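Local atomic coordinates of oxalate--CoA ligase (Arabidopsis thaliana, PDB entry 5IE2), a protein that belongs to the AMP-binding enzymes of the ANL superfamily, pairing a large N-terminal part with a small C-terminal domain, and carries a bound ATP. Residues I424-V429 with K476-F481; A428-H433 with E468-F473; G439-V444 with E451-A456; C455-R460 with V487-N492. One frame throughout, in Å; residues are numbered along the deposited sequence.

Interaction 1: residues I424-V429 with K476-F481; sequences IEVDAV and KNLAAF
Leu478, in the turn that leaves helix 467-477, meets Val429 and Val426 on one flank of helix 423-430, tying two helices together at the protein surface. Val429 and Leu478 reach toward each other tip to tip, with Val429 CG2 3.9 Å from Leu478 CD2 and equally close to its CG. With chi1 at 163°, Val429 CG1 is directed to Asn477, touching Asn477 CB at 3.9 Å and Leu478 CD1 at 4.1 Å. Both helices belong to the small C-terminal domain of this AMP-binding enzyme and lie on the same face of its three-stranded sheet. About a turn earlier along the first helix, Val426 crosses the leucine at roughly a right angle and offers CG2 to Leu478 CD1 at 4.2 Å. Glu425 is stretched out, CG anti to the backbone N (chi1 -178°), and slides past Leu478 in the opposite direction, which brings Glu425 OE2 to 4.0 Å from Leu478 CD2. Its other oxygen, OE1, is held in a salt bridge by Lys482. Asn477 meets Val429 through CB, while its ND2 donates to Phe473 O.

Interaction 2: residues A428-H433 with E468-F473; sequences AVLLTH and EDIKAF
His433 and Phe473 form a T-shaped pair between the turn that follows helix 423-430 and helix 467-477 of the C-terminal domain. The histidine edge points at the phenylalanine face, with the planes at 68° and the centroids 4.9 Å apart; the leading atom is His433 CD2, 3.5 Å from Phe473 CG. His433 CA covers the same face in a CH-pi contact, 4.0 Å from the Phe473 centroid. With CG anti to its own N (chi1 179°), the phenylalanine is thrown across the turn, and its far edge slides in beside Thr432 OG1, which lies in the ring plane 3.2 Å from Phe473 CZ. Thr432 OG1 occupies the crowded position between N and the carbonyl carbon (chi1 69°) and donates to Val429 O at 2.8 Å, on a lone pair. Ile470, one turn before Phe473 on helix 467-477, sets CD1 at the end of its bent chain over a face of the imidazole, 4.2 Å from the His433 centroid, while Ile470 CG2 crosses to Leu430 CD2 at 3.7 Å. Val429 O also accepts from Thr432 N, and two donors therefore grip it. Because His433 ND1 accepts from Asp435 N, a neutral imidazole would carry its proton on NE2, and what the ring offers the phenylalanine pi face is the weakly polar C-H at CD2.

Interaction 3: residues G439-V444 with E451-A456; sequences GVAFGV and EEINCA
Gly439-Val444 and Glu451-Ala456 run antiparallel, their axes 151° apart in direction, as the arms of the beta hairpin 436-446/450-459 in the C-terminal domain. Six backbone bonds, all with N to O distances of 2.9 Å, join three hydrogen-bonded pairs: Val440 with Ala456, Phe442 with Asn454 and Val444 with Glu452. Between them sit the non-hydrogen-bonded pairs Ala441 with Cys455 and Gly443 with Ile453. On the face of Ala441, Ile453 and Cys455, Ala441 CB touches Ile453 CD1 at 4.0 Å, and Val426 and Leu430 of helix 423-430 pack over this patch. The opposite face is dominated by Phe442. Its CG sits between N and the carbonyl carbon (chi1 57°), which lays the ring across the partner strand: Phe442 CE1 meets Asn454 CB at 3.6 Å, Phe442 CE2 reaches Cys455 C at 3.6 Å, and Asn454 O lies over one ring face. Helix 503-510 covers the ring through Val506 and Ala507. Val444 CG2 rests on the partner backbone, 3.6 Å from Glu452 O. Glu452 itself bends at chi2; OE2 forms a salt bridge with Arg416, while Glu452 OE1 accepts from Ile453 N at 2.9 Å, on the anti side and 25° out of the carboxylate plane.

Interaction 4: residues C455-R460 with V487-N492; sequences CAVIPR and VFITDN
Cys455-Pro459 and Val487-Ile489 lie side by side as parallel strands, 33° apart in direction, the two ends of a beta-alpha-beta crossover whose connecting helix is 467-477. Phe488 N donates to Cys455 O at 2.9 Å, Val457 N to Phe488 O at 2.9 Å and, just past the strand, Thr490 N to Val457 O at 3.0 Å. Phe488 thus straddles Ala456, and an edge of its ring lies beside Cys455 O; Phe510 stacks on the ring as well. On the face of Cys455, Val457, Val487 and Ile489, Cys455 SG touches Val487 CG2, and Val457 CG2 bridges Val487 CG1 and Ile489 CG1. Helix 467-477 packs on this face through Ile470 and Lys471, which touch Val487. Ile458 reaches toward the loop after the second strand. Ile458 CB stands 3.8 Å from Thr490 O, and CG2 is similarly placed against that oxygen. Ile458 CG1, anti to the carbonyl carbon (chi1 -60°), comes to 3.6 Å from Thr490 O. An extended chi2 of 175° then carries Ile458 CD1 onward, 4.0 Å from Asp491 O and 3.9 Å from Asn492 CA. The next residue packs against the same oxygen: Pro459 CD lies 3.3 Å from Thr490 O, while its CG and CD also rest on Ile489 CG2.

How the interactions relate
All four contacts build one C-terminal domain. Interactions 1 and 2, with centres 8 Å apart and Val429 in common, join the same two helices; interactions 3 and 4 share Cys455 and Ala456 and make the three-stranded sheet beneath them. The layers lock through Val426 CG2, 3.6 Å from Ile453 CD1, Leu430 CD1, 3.8 Å from Cys455 CB, and Ile470 CG2, 3.7 Å from Val487 CG2. Asp427 OD1 also accepts from Ala441 N, fixing the helix of interaction 1 to the hairpin of interaction 3. On the other sheet face, Phe442 CZ meets Phe488 CD2 at 4.0 Å. The bound ATP is about 11 Å from the side chain of Glu425 and about 12 Å from that of Val440.

Interaction 1: residues I424-V429 with K476-F481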
loop_
_atom_site.group_PDB
_atom_site.type_symbol
_atom_site.label_atom_id
_atom_site.label_comp_id
_atom_site.label_asym_id
_atom_site.label_seq_id
_atom_site.Cartn_x
_atom_site.Cartn_y
_atom_site.Cartn_z
ATOM N N ILE A 424 18.115 1.247 -6.806
ATOM C CA ILE A 424 17.681 2.158 -5.715
ATOM C C ILE A 424 18.705 3.281 -5.477
ATOM O O ILE A 424 18.372 4.492 -5.411
ATOM C CB ILE A 424 17.494 1.345 -4.380
ATOM C CG1 ILE A 424 16.233 0.499 -4.483
ATOM C CG2 ILE A 424 17.419 2.275 -3.129
ATOM C CD1 ILE A 424 15.945 -0.278 -3.194
ATOM N N GLU A 425 19.962 2.860 -5.340
ATOM C CA GLU A 425 21.056 3.798 -5.043
ATOM C C GLU A 425 21.195 4.843 -6.168
ATOM O O GLU A 425 21.347 6.095 -5.951
ATOM C CB GLU A 425 22.391 3.051 -4.860
ATOM C CG GLU A 425 23.545 3.980 -4.503
ATOM C CD GLU A 425 24.935 3.304 -4.398
ATOM O OE1 GLU A 425 25.095 2.118 -4.764
ATOM O OE2 GLU A 425 25.881 4.008 -3.963
ATOM N N VAL A 426 21.181 4.326 -7.396
ATOM C CA VAL A 426 21.370 5.224 -8.548
ATOM C C VAL A 426 20.164 6.172 -8.699
ATOM O O VAL A 426 20.369 7.374 -8.935
ATOM C CB VAL A 426 21.618 4.430 -9.851
ATOM C CG1 VAL A 426 21.737 5.358 -11.056
ATOM C CG2 VAL A 426 22.866 3.604 -9.741
ATOM N N ASP A 427 18.927 5.670 -8.507
ATOM C CA ASP A 427 17.725 6.534 -8.545
ATOM C C ASP A 427 17.849 7.715 -7.597
ATOM O O ASP A 427 17.433 8.868 -7.904
ATOM C CB ASP A 427 16.433 5.805 -8.100
ATOM C CG ASP A 427 15.928 4.763 -9.081
ATOM O OD1 ASP A 427 16.471 4.650 -10.186
ATOM O OD2 ASP A 427 14.935 4.048 -8.736
ATOM N N ALA A 428 18.322 7.382 -6.394
ATOM C CA ALA A 428 18.456 8.410 -5.368
ATOM C C ALA A 428 19.424 9.493 -5.870
ATOM O O ALA A 428 19.219 10.680 -5.629
ATOM C CB ALA A 428 18.951 7.808 -4.051
ATOM N N VAL A 429 20.478 9.080 -6.552
ATOM C CA VAL A 429 21.385 10.125 -7.090
ATOM C C VAL A 429 20.709 10.946 -8.200
ATOM O O VAL A 429 20.839 12.177 -8.245
ATOM C CB VAL A 429 22.724 9.504 -7.600
ATOM C CG1 VAL A 429 23.490 10.480 -8.543
ATOM C CG2 VAL A 429 23.631 9.044 -6.399
ATOM N N LYS A 476 30.078 12.318 -10.855
ATOM C CA LYS A 476 30.611 12.997 -9.673
ATOM C C LYS A 476 30.095 12.425 -8.332
ATOM O O LYS A 476 30.616 12.742 -7.275
ATOM C CB LYS A 476 30.352 14.503 -9.805
ATOM C CG LYS A 476 31.519 15.153 -10.590
ATOM C CD LYS A 476 31.244 16.579 -11.110
ATOM C CE LYS A 476 32.510 17.188 -11.774
ATOM N NZ LYS A 476 33.754 17.093 -10.930
ATOM N N ASN A 477 29.137 11.512 -8.388
ATOM C CA ASN A 477 28.411 11.076 -7.211
ATOM C C ASN A 477 28.330 9.575 -7.090
ATOM O O ASN A 477 27.706 9.082 -6.154
ATOM C CB ASN A 477 26.996 11.652 -7.224
ATOM C CG ASN A 477 26.993 13.156 -6.984
ATOM O OD1 ASN A 477 27.196 13.595 -5.851
ATOM N ND2 ASN A 477 26.836 13.946 -8.047
ATOM N N LEU A 478 28.956 8.840 -8.006
ATOM C CA LEU A 478 28.880 7.351 -7.985
ATOM C C LEU A 478 30.212 6.794 -8.466
ATOM O O LEU A 478 30.847 7.431 -9.283
ATOM C CB LEU A 478 27.741 6.851 -8.899
ATOM C CG LEU A 478 26.312 7.139 -8.491
ATOM C CD1 LEU A 478 25.389 6.960 -9.640
ATOM C CD2 LEU A 478 25.937 6.118 -7.397
ATOM N N ALA A 479 30.643 5.627 -7.964
ATOM C CA ALA A 479 31.767 4.892 -8.557
ATOM C C ALA A 479 31.481 4.713 -10.054
ATOM O O ALA A 479 30.332 4.456 -10.410
ATOM C CB ALA A 479 31.940 3.507 -7.865
ATOM N N ALA A 480 32.516 4.750 -10.898
ATOM C CA ALA A 480 32.300 4.837 -12.353
ATOM C C ALA A 480 31.449 3.662 -12.855
ATOM O O ALA A 480 30.595 3.860 -13.710
ATOM C CB ALA A 480 33.617 4.915 -13.090
ATOM N N PHE A 481 31.624 2.463 -12.295
ATOM C CA PHE A 481 30.914 1.296 -12.842
ATOM C C PHE A 481 29.399 1.389 -12.653
ATOM O O PHE A 481 28.647 0.707 -13.358
ATOM C CB PHE A 481 31.445 -0.025 -12.253
ATOM C CG PHE A 481 30.921 -0.366 -10.886
ATOM C CD1 PHE A 481 29.790 -1.162 -10.731
ATOM C CD2 PHE A 481 31.594 0.066 -9.749
ATOM C CE1 PHE A 481 29.293 -1.507 -9.446
ATOM C CE2 PHE A 481 31.124 -0.289 -8.460
ATOM C CZ PHE A 481 29.963 -1.081 -8.310
#

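Interaction 2: residues A428-H433 with E468-F473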
loop_
_atom_site.group_PDB
_atom_site.type_symbol
_atom_site.label_atom_id
_atom_site.label_comp_id
_atom_site.label_asym_id
_atom_site.label_seq_id
_atom_site.Cartn_x
_atom_site.Cartn_y
_atom_site.Cartn_z
ATOM N N ALA A 428 18.322 7.382 -6.394
ATOM C CA ALA A 428 18.456 8.410 -5.368
ATOM C C ALA A 428 19.424 9.493 -5.870
ATOM O O ALA A 428 19.219 10.680 -5.629
ATOM C CB ALA A 428 18.951 7.808 -4.051
ATOM N N VAL A 429 20.478 9.080 -6.552
ATOM C CA VAL A 429 21.385 10.125 -7.090
ATOM C C VAL A 429 20.709 10.946 -8.200
ATOM O O VAL A 429 20.839 12.177 -8.245
ATOM C CB VAL A 429 22.724 9.504 -7.600
ATOM C CG1 VAL A 429 23.490 10.480 -8.543
ATOM C CG2 VAL A 429 23.631 9.044 -6.399
ATOM N N LEU A 430 19.997 10.293 -9.102
ATOM C CA LEU A 430 19.363 11.027 -10.224
ATOM C C LEU A 430 18.445 12.106 -9.720
ATOM O O LEU A 430 18.401 13.219 -10.262
ATOM C CB LEU A 430 18.556 10.083 -11.088
ATOM C CG LEU A 430 19.449 9.084 -11.812
ATOM C CD1 LEU A 430 18.578 8.016 -12.522
ATOM C CD2 LEU A 430 20.343 9.876 -12.777
ATOM N N LEU A 431 17.674 11.778 -8.684
ATOM C CA LEU A 431 16.735 12.773 -8.160
ATOM C C LEU A 431 17.397 14.010 -7.511
ATOM O O LEU A 431 16.698 14.992 -7.213
ATOM C CB LEU A 431 15.810 12.115 -7.111
ATOM C CG LEU A 431 14.821 11.116 -7.706
ATOM C CD1 LEU A 431 13.878 10.538 -6.618
ATOM C CD2 LEU A 431 13.983 11.741 -8.821
ATOM N N THR A 432 18.700 13.947 -7.232
ATOM C CA THR A 432 19.378 15.125 -6.663
ATOM C C THR A 432 19.866 16.084 -7.749
ATOM O O THR A 432 20.340 17.173 -7.426
ATOM C CB THR A 432 20.585 14.779 -5.762
ATOM O OG1 THR A 432 21.661 14.249 -6.536
ATOM C CG2 THR A 432 20.211 13.746 -4.704
ATOM N N HIS A 433 19.782 15.687 -9.013
ATOM C CA HIS A 433 20.194 16.621 -10.067
ATOM C C HIS A 433 19.195 17.767 -10.099
ATOM O O HIS A 433 18.000 17.528 -10.087
ATOM C CB HIS A 433 20.259 15.950 -11.425
ATOM C CG HIS A 433 20.780 16.848 -12.502
ATOM N ND1 HIS A 433 20.053 17.903 -13.010
ATOM C CD2 HIS A 433 21.972 16.868 -13.144
ATOM C CE1 HIS A 433 20.769 18.530 -13.927
ATOM N NE2 HIS A 433 21.933 17.914 -14.040
ATOM N N GLU A 468 24.423 13.818 -21.524
ATOM C CA GLU A 468 25.776 14.071 -21.078
ATOM C C GLU A 468 25.833 14.822 -19.759
ATOM O O GLU A 468 26.684 14.503 -18.942
ATOM C CB GLU A 468 26.557 14.836 -22.149
ATOM C CG GLU A 468 26.902 13.930 -23.320
ATOM C CD GLU A 468 27.665 12.676 -22.887
ATOM O OE1 GLU A 468 28.632 12.790 -22.077
ATOM O OE2 GLU A 468 27.260 11.564 -23.332
ATOM N N ASP A 469 24.907 15.754 -19.533
ATOM C CA ASP A 469 24.784 16.433 -18.254
ATOM C C ASP A 469 24.508 15.404 -17.148
ATOM O O ASP A 469 25.167 15.416 -16.111
ATOM C CB ASP A 469 23.640 17.453 -18.238
ATOM C CG ASP A 469 23.908 18.667 -19.111
ATOM O OD1 ASP A 469 25.070 19.140 -19.172
ATOM O OD2 ASP A 469 22.924 19.174 -19.708
ATOM N N ILE A 470 23.542 14.528 -17.399
ATOM C CA ILE A 470 23.129 13.525 -16.387
ATOM C C ILE A 470 24.273 12.594 -16.073
ATOM O O ILE A 470 24.573 12.305 -14.914
ATOM C CB ILE A 470 21.935 12.690 -16.859
ATOM C CG1 ILE A 470 20.696 13.572 -17.027
ATOM C CG2 ILE A 470 21.622 11.571 -15.829
ATOM C CD1 ILE A 470 20.261 14.285 -15.740
ATOM N N LYS A 471 24.924 12.118 -17.120
ATOM C CA LYS A 471 26.030 11.226 -16.928
ATOM C C LYS A 471 27.160 11.910 -16.161
ATOM O O LYS A 471 27.713 11.312 -15.255
ATOM C CB LYS A 471 26.521 10.677 -18.274
ATOM C CG LYS A 471 25.567 9.621 -18.854
ATOM C CD LYS A 471 26.093 9.045 -20.180
ATOM C CE LYS A 471 27.165 8.005 -19.953
ATOM N NZ LYS A 471 27.577 7.302 -21.221
ATOM N N ALA A 472 27.510 13.147 -16.515
ATOM C CA ALA A 472 28.586 13.850 -15.816
ATOM C C ALA A 472 28.283 14.023 -14.314
ATOM O O ALA A 472 29.162 13.818 -13.410
ATOM C CB ALA A 472 28.828 15.233 -16.483
ATOM N N PHE A 473 27.030 14.391 -14.059
ATOM C CA PHE A 473 26.569 14.569 -12.697
ATOM C C PHE A 473 26.679 13.232 -11.924
ATOM O O PHE A 473 27.177 13.177 -10.797
ATOM C CB PHE A 473 25.138 15.094 -12.706
ATOM C CG PHE A 473 24.561 15.300 -11.333
ATOM C CD1 PHE A 473 24.773 16.495 -10.639
ATOM C CD2 PHE A 473 23.815 14.290 -10.726
ATOM C CE1 PHE A 473 24.208 16.681 -9.360
ATOM C CE2 PHE A 473 23.301 14.452 -9.476
ATOM C CZ PHE A 473 23.477 15.648 -8.784
#

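Interaction 3: residues G439-V444 with E451-A456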
loop_
_atom_site.group_PDB
_atom_site.type_symbol
_atom_site.label_atom_id
_atom_site.label_comp_id
_atom_site.label_asym_id
_atom_site.label_seq_id
_atom_site.Cartn_x
_atom_site.Cartn_y
_atom_site.Cartn_z
ATOM N N GLY A 439 13.066 10.220 -11.964
ATOM C CA GLY A 439 14.126 9.400 -12.578
ATOM C C GLY A 439 14.046 7.929 -12.204
ATOM O O GLY A 439 13.615 7.613 -11.084
ATOM N N VAL A 440 14.471 7.028 -13.096
ATOM C CA VAL A 440 14.396 5.599 -12.792
ATOM C C VAL A 440 15.552 4.885 -13.480
ATOM O O VAL A 440 15.816 5.104 -14.671
ATOM C CB VAL A 440 13.036 4.937 -13.236
ATOM C CG1 VAL A 440 12.816 5.144 -14.731
ATOM C CG2 VAL A 440 13.009 3.432 -12.904
ATOM N N ALA A 441 16.285 4.070 -12.727
ATOM C CA ALA A 441 17.382 3.288 -13.301
ATOM C C ALA A 441 16.932 1.865 -13.536
ATOM O O ALA A 441 16.043 1.393 -12.834
ATOM C CB ALA A 441 18.631 3.297 -12.376
ATOM N N PHE A 442 17.588 1.161 -14.465
ATOM C CA PHE A 442 17.153 -0.186 -14.834
ATOM C C PHE A 442 18.245 -0.938 -15.577
ATOM O O PHE A 442 19.129 -0.335 -16.206
ATOM C CB PHE A 442 15.855 -0.133 -15.680
ATOM C CG PHE A 442 15.957 0.710 -16.939
ATOM C CD1 PHE A 442 16.396 0.141 -18.122
ATOM C CD2 PHE A 442 15.572 2.042 -16.945
ATOM C CE1 PHE A 442 16.483 0.895 -19.292
ATOM C CE2 PHE A 442 15.650 2.802 -18.112
ATOM C CZ PHE A 442 16.120 2.223 -19.282
ATOM N N GLY A 443 18.204 -2.272 -15.486
ATOM C CA GLY A 443 19.210 -3.112 -16.112
ATOM C C GLY A 443 18.840 -3.401 -17.563
ATOM O O GLY A 443 17.674 -3.413 -17.926
ATOM N N VAL A 444 19.845 -3.615 -18.398
ATOM C CA VAL A 444 19.614 -3.941 -19.797
ATOM C C VAL A 444 20.643 -4.996 -20.203
ATOM O O VAL A 444 21.691 -5.116 -19.572
ATOM C CB VAL A 444 19.718 -2.692 -20.729
ATOM C CG1 VAL A 444 18.790 -1.603 -20.254
ATOM C CG2 VAL A 444 21.153 -2.170 -20.824
ATOM N N GLU A 451 25.038 -7.627 -18.105
ATOM C CA GLU A 451 24.024 -6.603 -17.894
ATOM C C GLU A 451 24.707 -5.242 -17.753
ATOM O O GLU A 451 25.859 -5.156 -17.337
ATOM C CB GLU A 451 23.169 -6.945 -16.673
ATOM C CG GLU A 451 22.382 -8.228 -16.850
ATOM C CD GLU A 451 21.743 -8.740 -15.565
ATOM O OE1 GLU A 451 21.276 -9.909 -15.570
ATOM O OE2 GLU A 451 21.690 -7.996 -14.558
ATOM N N GLU A 452 23.993 -4.192 -18.131
ATOM C CA GLU A 452 24.489 -2.838 -18.007
ATOM C C GLU A 452 23.388 -2.016 -17.356
ATOM O O GLU A 452 22.229 -2.391 -17.373
ATOM C CB GLU A 452 24.889 -2.295 -19.393
ATOM C CG GLU A 452 25.544 -0.908 -19.444
ATOM C CD GLU A 452 26.723 -0.771 -18.483
ATOM O OE1 GLU A 452 26.484 -0.317 -17.335
ATOM O OE2 GLU A 452 27.871 -1.115 -18.853
ATOM N N ILE A 453 23.751 -0.898 -16.760
ATOM C CA ILE A 453 22.754 -0.001 -16.217
ATOM C C ILE A 453 22.454 1.142 -17.204
ATOM O O ILE A 453 23.378 1.733 -17.776
ATOM C CB ILE A 453 23.202 0.587 -14.862
ATOM C CG1 ILE A 453 22.207 1.641 -14.387
ATOM C CG2 ILE A 453 24.657 1.139 -14.961
ATOM C CD1 ILE A 453 22.384 1.987 -12.919
ATOM N N ASN A 454 21.156 1.403 -17.377
ATOM C CA ASN A 454 20.625 2.568 -18.074
ATOM C C ASN A 454 19.664 3.310 -17.151
ATOM O O ASN A 454 19.332 2.822 -16.077
ATOM C CB ASN A 454 19.892 2.157 -19.346
ATOM C CG ASN A 454 20.814 1.789 -20.490
ATOM O OD1 ASN A 454 22.025 1.630 -20.340
ATOM N ND2 ASN A 454 20.226 1.653 -21.654
ATOM N N CYS A 455 19.191 4.478 -17.559
ATOM C CA CYS A 455 18.174 5.149 -16.783
ATOM C C CYS A 455 17.279 6.020 -17.693
ATOM O O CYS A 455 17.628 6.247 -18.842
ATOM C CB CYS A 455 18.817 6.004 -15.694
ATOM S SG CYS A 455 19.625 7.520 -16.295
ATOM N N ALA A 456 16.150 6.480 -17.162
ATOM C CA ALA A 456 15.286 7.463 -17.827
ATOM C C ALA A 456 14.969 8.581 -16.858
ATOM O O ALA A 456 14.745 8.332 -15.642
ATOM C CB ALA A 456 14.001 6.790 -18.327
#

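Interaction 4: residues C455-R460 with V487-N492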
loop_
_atom_site.group_PDB
_atom_site.type_symbol
_atom_site.label_atom_id
_atom_site.label_comp_id
_atom_site.label_asym_id
_atom_site.label_seq_id
_atom_site.Cartn_x
_atom_site.Cartn_y
_atom_site.Cartn_z
ATOM N N CYS A 455 19.191 4.478 -17.559
ATOM C CA CYS A 455 18.174 5.149 -16.783
ATOM C C CYS A 455 17.279 6.020 -17.693
ATOM O O CYS A 455 17.628 6.247 -18.842
ATOM C CB CYS A 455 18.817 6.004 -15.694
ATOM S SG CYS A 455 19.625 7.520 -16.295
ATOM N N ALA A 456 16.150 6.480 -17.162
ATOM C CA ALA A 456 15.286 7.463 -17.827
ATOM C C ALA A 456 14.969 8.581 -16.858
ATOM O O ALA A 456 14.745 8.332 -15.642
ATOM C CB ALA A 456 14.001 6.790 -18.327
ATOM N N VAL A 457 14.965 9.809 -17.353
ATOM C CA VAL A 457 14.627 10.932 -16.505
ATOM C C VAL A 457 13.563 11.811 -17.171
ATOM O O VAL A 457 13.490 11.915 -18.406
ATOM C CB VAL A 457 15.871 11.827 -16.163
ATOM C CG1 VAL A 457 16.926 11.045 -15.443
ATOM C CG2 VAL A 457 16.460 12.383 -17.397
ATOM N N ILE A 458 12.743 12.417 -16.326
ATOM C CA ILE A 458 11.862 13.514 -16.679
ATOM C C ILE A 458 12.441 14.812 -16.166
ATOM O O ILE A 458 12.628 14.983 -14.928
ATOM C CB ILE A 458 10.461 13.311 -16.067
ATOM C CG1 ILE A 458 9.848 12.017 -16.575
ATOM C CG2 ILE A 458 9.567 14.508 -16.363
ATOM C CD1 ILE A 458 8.521 11.705 -15.905
ATOM N N PRO A 459 12.749 15.739 -17.102
ATOM C CA PRO A 459 13.279 17.047 -16.725
ATOM C C PRO A 459 12.187 17.915 -16.112
ATOM O O PRO A 459 10.991 17.666 -16.324
ATOM C CB PRO A 459 13.837 17.616 -18.054
ATOM C CG PRO A 459 13.188 16.833 -19.128
ATOM C CD PRO A 459 12.739 15.518 -18.564
ATOM N N ARG A 460 12.600 18.864 -15.288
ATOM C CA ARG A 460 11.679 19.838 -14.729
ATOM C C ARG A 460 11.201 20.735 -15.852
ATOM O O ARG A 460 11.976 21.036 -16.772
ATOM C CB ARG A 460 12.355 20.670 -13.641
ATOM C CG ARG A 460 12.613 19.903 -12.361
ATOM C CD ARG A 460 13.367 20.763 -11.382
ATOM N NE ARG A 460 13.709 19.958 -10.209
ATOM C CZ ARG A 460 12.882 19.719 -9.193
ATOM N NH1 ARG A 460 11.649 20.232 -9.191
ATOM N NH2 ARG A 460 13.292 18.963 -8.168
ATOM N N VAL A 487 21.120 7.472 -20.985
ATOM C CA VAL A 487 20.087 8.273 -20.310
ATOM C C VAL A 487 18.971 8.607 -21.303
ATOM O O VAL A 487 19.217 9.327 -22.274
ATOM C CB VAL A 487 20.667 9.603 -19.752
ATOM C CG1 VAL A 487 19.557 10.516 -19.133
ATOM C CG2 VAL A 487 21.830 9.343 -18.790
ATOM N N PHE A 488 17.771 8.081 -21.077
ATOM C CA PHE A 488 16.625 8.372 -21.930
ATOM C C PHE A 488 15.828 9.525 -21.364
ATOM O O PHE A 488 15.509 9.568 -20.176
ATOM C CB PHE A 488 15.759 7.135 -22.086
ATOM C CG PHE A 488 16.477 6.000 -22.747
ATOM C CD1 PHE A 488 16.565 5.931 -24.132
ATOM C CD2 PHE A 488 17.102 5.011 -21.986
ATOM C CE1 PHE A 488 17.250 4.888 -24.755
ATOM C CE2 PHE A 488 17.796 3.958 -22.607
ATOM C CZ PHE A 488 17.866 3.900 -23.988
ATOM N N ILE A 489 15.538 10.500 -22.204
ATOM C CA ILE A 489 14.874 11.674 -21.693
ATOM C C ILE A 489 13.458 11.655 -22.163
ATOM O O ILE A 489 13.177 11.392 -23.348
ATOM C CB ILE A 489 15.594 12.909 -22.089
ATOM C CG1 ILE A 489 16.957 12.836 -21.407
ATOM C CG2 ILE A 489 14.788 14.131 -21.677
ATOM C CD1 ILE A 489 17.868 13.843 -21.803
ATOM N N THR A 490 12.547 11.840 -21.214
ATOM C CA THR A 490 11.168 11.641 -21.546
ATOM C C THR A 490 10.237 12.556 -20.767
ATOM O O THR A 490 10.644 13.228 -19.824
ATOM C CB THR A 490 10.816 10.176 -21.350
ATOM O OG1 THR A 490 9.445 9.978 -21.707
ATOM C CG2 THR A 490 11.101 9.703 -19.880
ATOM N N ASP A 491 8.984 12.595 -21.189
ATOM C CA ASP A 491 7.981 13.487 -20.611
ATOM C C ASP A 491 7.077 12.734 -19.631
ATOM O O ASP A 491 6.345 13.334 -18.830
ATOM C CB ASP A 491 7.153 14.123 -21.744
ATOM C CG ASP A 491 6.447 13.075 -22.639
ATOM O OD1 ASP A 491 7.029 12.006 -22.952
ATOM O OD2 ASP A 491 5.307 13.348 -23.077
ATOM N N ASN A 492 7.151 11.408 -19.695
ATOM C CA ASN A 492 6.308 10.568 -18.872
ATOM C C ASN A 492 6.844 9.159 -18.594
ATOM O O ASN A 492 7.401 8.491 -19.478
ATOM C CB ASN A 492 4.933 10.461 -19.525
ATOM C CG ASN A 492 3.880 9.963 -18.560
ATOM O OD1 ASN A 492 3.497 8.790 -18.598
ATOM N ND2 ASN A 492 3.436 10.838 -17.655
#